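Long-range contacts in ATP:cob(I)alamin adenosyltransferase, putative (Burkholderia thailandensis, PDB 2ZHZ), which probably transfers the adenosyl group of ATP to the cobalt of cobalamin, making adenosylcobalamin and releasing triphosphate, and works as a homotrimer: residues B[127-132]-B[154-159]; B[41-46]-B[67-72]. One frame throughout, in Å; residues are numbered along the deposited sequence.

In the fold
Both contacts are antiparallel helix pairs of the helix bundle, and they follow in series along the chain: contact 2 joins helices 31-50 and 56-77 and is closed before contact 1 joins helices 116-141 and 147-169. Their centres lie about 11 Å apart, each within about 6 Å of the centre of the chain, and the two pairs pack on one another, as the contacts of Leu42 with Val127, Cys128 and Leu155 show. Leu42 joins them, its CD2 lying 3.7 Å from Cys128 CB. A salt bridge from Arg130 to Glu41 adds a polar tie. Contact 1 lines the ATP pocket, whereas contact 2 belongs to the interior behind it.

Contact 1: B[127-132]-B[154-159]; sequences VCRRAE and RLSDLL. With ATP (adenosine-5'-triphosphate), chain H.
One wall of the ATP pocket is formed here by neighbouring turns of helices 116-141 and 147-169, where Arg129 leans on Ser156 and Cys128 packs beside it. The short axes run antiparallel at 170° and 8.9 Å apart, close enough for Arg129 CG to reach Ser156 CB at 3.5 Å. Because the Arg129 chain bends at chi3 (78°), its guanidinium turns back over the adenine, with ATP C5 lying 3.4 Å above the guanidinium plane and offset toward the rim. At the edge, in that plane, lie Ser156 OG and ATP O1A; NH2 bonds O1A nearly straight (169°), while NH1 donates to O5'. The adenine amino group N6 is gripped twice, by the backbone O of Arg129 at 2.9 Å and by OE1 of Glu132 at 3.0 Å. One water bridges the helices, donating to Glu132 OE1 and hydrogen-bonded to Ser156 OG, which also bonds Asn153 O. On the interior side, Cys128 SG sits 3.8 Å from Leu155 CB, and Cys128 CB meets Leu159 CD1 at 4.0 Å. Arg133 of this chain and Arg11, Gly13, Thr18, Gly19 and Lys28 of a neighbouring subunit add further hydrogen bonds to the nucleotide, and Lys28 also forms a salt bridge with Glu132 OE2. Such a nucleotide site, shared between the helix bundle of one subunit and the N-terminal region of the next, is characteristic of PduO-type adenosyltransferases.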
# COMPACT_ATOMS: atom_id res chain seq x y z
N VAL B 127 4.86 -0.26 -4.60
CA VAL B 127 5.08 0.01 -3.19
C VAL B 127 6.60 0.12 -2.98
O VAL B 127 7.07 0.89 -2.15
CB VAL B 127 4.50 -1.10 -2.29
CG1 VAL B 127 4.85 -0.82 -0.83
CG2 VAL B 127 2.97 -1.16 -2.47
N CYS B 128 7.36 -0.64 -3.76
CA CYS B 128 8.82 -0.59 -3.65
C CYS B 128 9.30 0.79 -4.06
O CYS B 128 10.18 1.37 -3.41
CB CYS B 128 9.47 -1.65 -4.56
SG CYS B 128 11.28 -1.63 -4.52
N ARG B 129 8.73 1.33 -5.13
CA ARG B 129 9.12 2.66 -5.61
C ARG B 129 8.72 3.74 -4.61
O ARG B 129 9.37 4.79 -4.52
CB ARG B 129 8.50 2.91 -6.98
CG ARG B 129 9.12 2.03 -8.06
CD ARG B 129 8.24 1.89 -9.27
NE ARG B 129 8.29 3.05 -10.15
CZ ARG B 129 9.34 3.35 -10.91
NH1 ARG B 129 9.30 4.42 -11.69
NH2 ARG B 129 10.43 2.59 -10.89
N ARG B 130 7.65 3.49 -3.86
CA ARG B 130 7.20 4.41 -2.83
C ARG B 130 8.25 4.39 -1.71
O ARG B 130 8.61 5.43 -1.15
CB ARG B 130 5.81 3.99 -2.30
CG ARG B 130 5.34 4.71 -1.03
CD ARG B 130 3.81 4.89 -1.00
NE ARG B 130 3.03 3.65 -1.09
CZ ARG B 130 2.81 2.80 -0.09
NH1 ARG B 130 3.32 3.03 1.12
NH2 ARG B 130 2.03 1.74 -0.27
N ALA B 131 8.76 3.20 -1.39
CA ALA B 131 9.79 3.08 -0.36
C ALA B 131 11.06 3.79 -0.81
O ALA B 131 11.77 4.39 -0.00
CB ALA B 131 10.08 1.61 -0.06
N GLU B 132 11.35 3.73 -2.11
CA GLU B 132 12.54 4.39 -2.63
C GLU B 132 12.42 5.90 -2.40
O GLU B 132 13.39 6.54 -2.00
CB GLU B 132 12.73 4.11 -4.12
CG GLU B 132 13.94 4.85 -4.70
CD GLU B 132 14.20 4.51 -6.16
OE1 GLU B 132 13.25 4.13 -6.88
OE2 GLU B 132 15.37 4.65 -6.59
N ARG B 154 16.93 -1.15 -7.81
CA ARG B 154 17.02 -2.38 -8.58
C ARG B 154 15.83 -3.30 -8.34
O ARG B 154 15.36 -3.96 -9.26
CB ARG B 154 18.32 -3.11 -8.22
CG ARG B 154 19.55 -2.42 -8.77
CD ARG B 154 20.85 -2.98 -8.20
NE ARG B 154 21.99 -2.32 -8.84
CZ ARG B 154 22.23 -1.02 -8.76
NH1 ARG B 154 21.43 -0.23 -8.06
NH2 ARG B 154 23.25 -0.49 -9.43
N LEU B 155 15.34 -3.35 -7.11
CA LEU B 155 14.22 -4.21 -6.79
C LEU B 155 12.94 -3.89 -7.57
O LEU B 155 12.24 -4.81 -7.99
CB LEU B 155 13.93 -4.19 -5.28
CG LEU B 155 12.79 -5.10 -4.82
CD1 LEU B 155 13.04 -6.53 -5.29
CD2 LEU B 155 12.68 -5.05 -3.30
N SER B 156 12.62 -2.62 -7.76
CA SER B 156 11.40 -2.30 -8.50
C SER B 156 11.56 -2.77 -9.94
O SER B 156 10.60 -3.23 -10.56
CB SER B 156 11.08 -0.79 -8.46
OG SER B 156 12.04 -0.01 -9.14
N ASP B 157 12.78 -2.69 -10.46
CA ASP B 157 13.07 -3.14 -11.82
C ASP B 157 12.84 -4.65 -11.86
O ASP B 157 12.15 -5.16 -12.74
CB ASP B 157 14.53 -2.80 -12.16
CG ASP B 157 14.87 -3.06 -13.63
OD1 ASP B 157 16.04 -2.81 -13.99
OD2 ASP B 157 14.00 -3.49 -14.42
N LEU B 158 13.39 -5.37 -10.88
CA LEU B 158 13.24 -6.83 -10.82
C LEU B 158 11.79 -7.25 -10.64
O LEU B 158 11.35 -8.27 -11.17
CB LEU B 158 14.10 -7.41 -9.69
CG LEU B 158 14.01 -8.93 -9.51
CD1 LEU B 158 14.39 -9.62 -10.82
CD2 LEU B 158 14.94 -9.38 -8.39
N LEU B 159 11.03 -6.47 -9.87
CA LEU B 159 9.62 -6.80 -9.65
C LEU B 159 8.85 -6.65 -10.97
O LEU B 159 7.93 -7.42 -11.26
CB LEU B 159 9.04 -5.91 -8.55
CG LEU B 159 9.52 -6.34 -7.15
CD1 LEU B 159 9.18 -5.28 -6.11
CD2 LEU B 159 8.88 -7.69 -6.80
PG ATP H . 17.11 3.63 -13.21
O1G ATP H . 18.05 3.97 -12.09
O2G ATP H . 17.81 3.14 -14.44
O3G ATP H . 16.09 2.62 -12.76
PB ATP H . 15.36 5.85 -12.70
O1B ATP H . 15.29 5.24 -11.33
O2B ATP H . 15.76 7.30 -12.80
O3B ATP H . 16.33 4.98 -13.66
PA ATP H . 13.07 4.32 -13.64
O1A ATP H . 13.07 3.53 -12.38
O2A ATP H . 13.48 3.66 -14.93
O3A ATP H . 13.93 5.70 -13.46
O5' ATP H . 11.58 4.90 -13.81
C5' ATP H . 11.14 5.45 -15.05
C4' ATP H . 10.35 6.73 -14.82
O4' ATP H . 9.58 6.69 -13.59
C3' ATP H . 11.24 7.96 -14.77
O3' ATP H . 11.00 8.79 -15.92
C2' ATP H . 10.93 8.64 -13.45
O2' ATP H . 10.43 9.97 -13.70
C1' ATP H . 9.88 7.80 -12.74
N9 ATP H . 10.38 7.26 -11.42
C8 ATP H . 11.64 6.84 -11.13
N7 ATP H . 11.75 6.41 -9.85
C5 ATP H . 10.54 6.55 -9.29
C6 ATP H . 9.94 6.29 -7.94
N6 ATP H . 10.69 5.77 -6.94
N1 ATP H . 8.61 6.58 -7.75
C2 ATP H . 7.83 7.11 -8.75
N3 ATP H . 8.32 7.37 -10.00
C4 ATP H . 9.64 7.12 -10.32
O HOH W 1 12.31 1.62 -6.62

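Contact 2: B[41-46]-B[67-72]; sequences ELNSQI and HDLFDL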
# COMPACT_ATOMS: atom_id res chain seq x y z
N GLU B 41 6.04 -2.30 4.64
CA GLU B 41 4.83 -2.47 3.84
C GLU B 41 5.17 -3.22 2.55
O GLU B 41 4.42 -4.09 2.10
CB GLU B 41 4.20 -1.11 3.51
CG GLU B 41 2.78 -1.22 2.95
CD GLU B 41 2.14 0.13 2.68
OE1 GLU B 41 2.52 1.12 3.33
OE2 GLU B 41 1.23 0.19 1.82
N LEU B 42 6.31 -2.88 1.95
CA LEU B 42 6.75 -3.56 0.74
C LEU B 42 6.98 -5.03 1.04
O LEU B 42 6.55 -5.91 0.29
CB LEU B 42 8.05 -2.95 0.21
CG LEU B 42 8.78 -3.78 -0.85
CD1 LEU B 42 7.91 -3.95 -2.09
CD2 LEU B 42 10.10 -3.10 -1.21
N ASN B 43 7.69 -5.31 2.13
CA ASN B 43 7.97 -6.69 2.49
C ASN B 43 6.68 -7.48 2.70
O ASN B 43 6.60 -8.66 2.35
CB ASN B 43 8.85 -6.74 3.75
CG ASN B 43 9.68 -8.01 3.82
OD1 ASN B 43 9.81 -8.74 2.83
ND2 ASN B 43 10.27 -8.27 4.98
N SER B 44 5.67 -6.81 3.24
CA SER B 44 4.38 -7.46 3.48
C SER B 44 3.65 -7.78 2.18
O SER B 44 3.03 -8.83 2.06
CB SER B 44 3.51 -6.59 4.39
OG SER B 44 4.10 -6.49 5.68
N GLN B 45 3.72 -6.87 1.21
CA GLN B 45 3.07 -7.12 -0.07
C GLN B 45 3.76 -8.30 -0.76
O GLN B 45 3.10 -9.11 -1.43
CB GLN B 45 3.13 -5.87 -0.97
CG GLN B 45 2.10 -4.80 -0.61
CD GLN B 45 0.67 -5.23 -0.89
OE1 GLN B 45 0.42 -6.28 -1.47
NE2 GLN B 45 -0.29 -4.41 -0.47
N ILE B 46 5.07 -8.41 -0.59
CA ILE B 46 5.80 -9.53 -1.18
C ILE B 46 5.33 -10.82 -0.51
O ILE B 46 5.27 -11.88 -1.14
CB ILE B 46 7.33 -9.36 -1.01
CG1 ILE B 46 7.81 -8.25 -1.96
CG2 ILE B 46 8.06 -10.68 -1.31
CD1 ILE B 46 9.26 -7.88 -1.80
N HIS B 67 14.28 -11.38 3.24
CA HIS B 67 15.37 -11.35 4.21
C HIS B 67 16.19 -10.09 4.01
O HIS B 67 16.59 -9.44 4.97
CB HIS B 67 16.25 -12.60 4.05
CG HIS B 67 15.55 -13.87 4.39
ND1 HIS B 67 15.29 -14.26 5.69
CD2 HIS B 67 15.03 -14.84 3.60
CE1 HIS B 67 14.64 -15.41 5.68
NE2 HIS B 67 14.47 -15.79 4.43
N ASP B 68 16.44 -9.74 2.74
CA ASP B 68 17.19 -8.53 2.41
C ASP B 68 16.47 -7.31 2.95
O ASP B 68 17.08 -6.39 3.51
CB ASP B 68 17.32 -8.35 0.89
CG ASP B 68 18.21 -9.37 0.23
OD1 ASP B 68 18.90 -10.15 0.93
OD2 ASP B 68 18.23 -9.39 -1.02
N LEU B 69 15.15 -7.28 2.74
CA LEU B 69 14.33 -6.16 3.18
C LEU B 69 14.29 -6.05 4.69
O LEU B 69 14.19 -4.96 5.25
CB LEU B 69 12.91 -6.29 2.61
CG LEU B 69 12.86 -6.11 1.09
CD1 LEU B 69 11.41 -6.22 0.61
CD2 LEU B 69 13.43 -4.74 0.71
N PHE B 70 14.36 -7.20 5.37
CA PHE B 70 14.37 -7.18 6.82
C PHE B 70 15.67 -6.50 7.27
O PHE B 70 15.67 -5.70 8.20
CB PHE B 70 14.33 -8.60 7.38
CG PHE B 70 14.29 -8.65 8.88
CD1 PHE B 70 13.11 -8.41 9.56
CD2 PHE B 70 15.45 -8.89 9.60
CE1 PHE B 70 13.08 -8.41 10.96
CE2 PHE B 70 15.44 -8.88 11.00
CZ PHE B 70 14.25 -8.64 11.68
N ASP B 71 16.77 -6.83 6.61
CA ASP B 71 18.06 -6.24 6.95
C ASP B 71 18.13 -4.76 6.57
O ASP B 71 18.73 -3.96 7.28
CB ASP B 71 19.20 -6.99 6.27
CG ASP B 71 19.41 -8.38 6.86
OD1 ASP B 71 18.89 -8.64 7.97
OD2 ASP B 71 20.10 -9.19 6.22
N LEU B 72 17.52 -4.41 5.44
CA LEU B 72 17.52 -3.03 4.99
C LEU B 72 16.78 -2.19 6.03
O LEU B 72 17.22 -1.10 6.40
CB LEU B 72 16.84 -2.92 3.62
CG LEU B 72 17.06 -1.62 2.83
CD1 LEU B 72 16.77 -1.87 1.35
CD2 LEU B 72 16.18 -0.52 3.37
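Leu69 projects from helix 56-77 between Leu42, Asn43 and Ile46 of helix 31-50, in an antiparallel pair of the adenosyltransferase helix bundle. The short axes are 9.8 Å apart and their directions differ by 167°; Asn43 and Leu69 are level, with CA atoms 6.4 Å from each other. Each of the three partners meets Leu69 in a different way. Leu42 crosses it at about a right angle, bringing CD2 to 3.8 Å from Leu69 CD1. Ile46 reaches out from one turn further along its helix and meets it tip to tip, methyl against methyl. Asn43 and Leu69 instead run past one another, pointing opposite ways, so that the amide lies alongside the leucine: Asn43 CG is 3.9 Å from Leu69 CB, and OD1 is 3.7 Å from Leu69 CD1.

The first torsion of Leu69 (chi1 -68°) turns CG away from the carbonyl carbon, while an extended chi2 carries CD1 onward to the opposing helix. That one methyl therefore meets all three partners. Asn43 extends its amide across the gap, but no hydrogen bond links the two segments, and the grip between them is by van der Waals contact. Just outside the segments, Gln66 NE2 donates to the backbone O of Asn43, adding a polar link between the two helices. Helix 147-169 packs against the same cluster, with Tyr151 and Leu155 touching Leu69. On another side, Phe70 meets the ring of Phe109 from a neighbouring subunit, with the planes at about 50°. The shortest approach between the two segments is 3.6 Å, from Ile46 CD1 to Leu69 CD1.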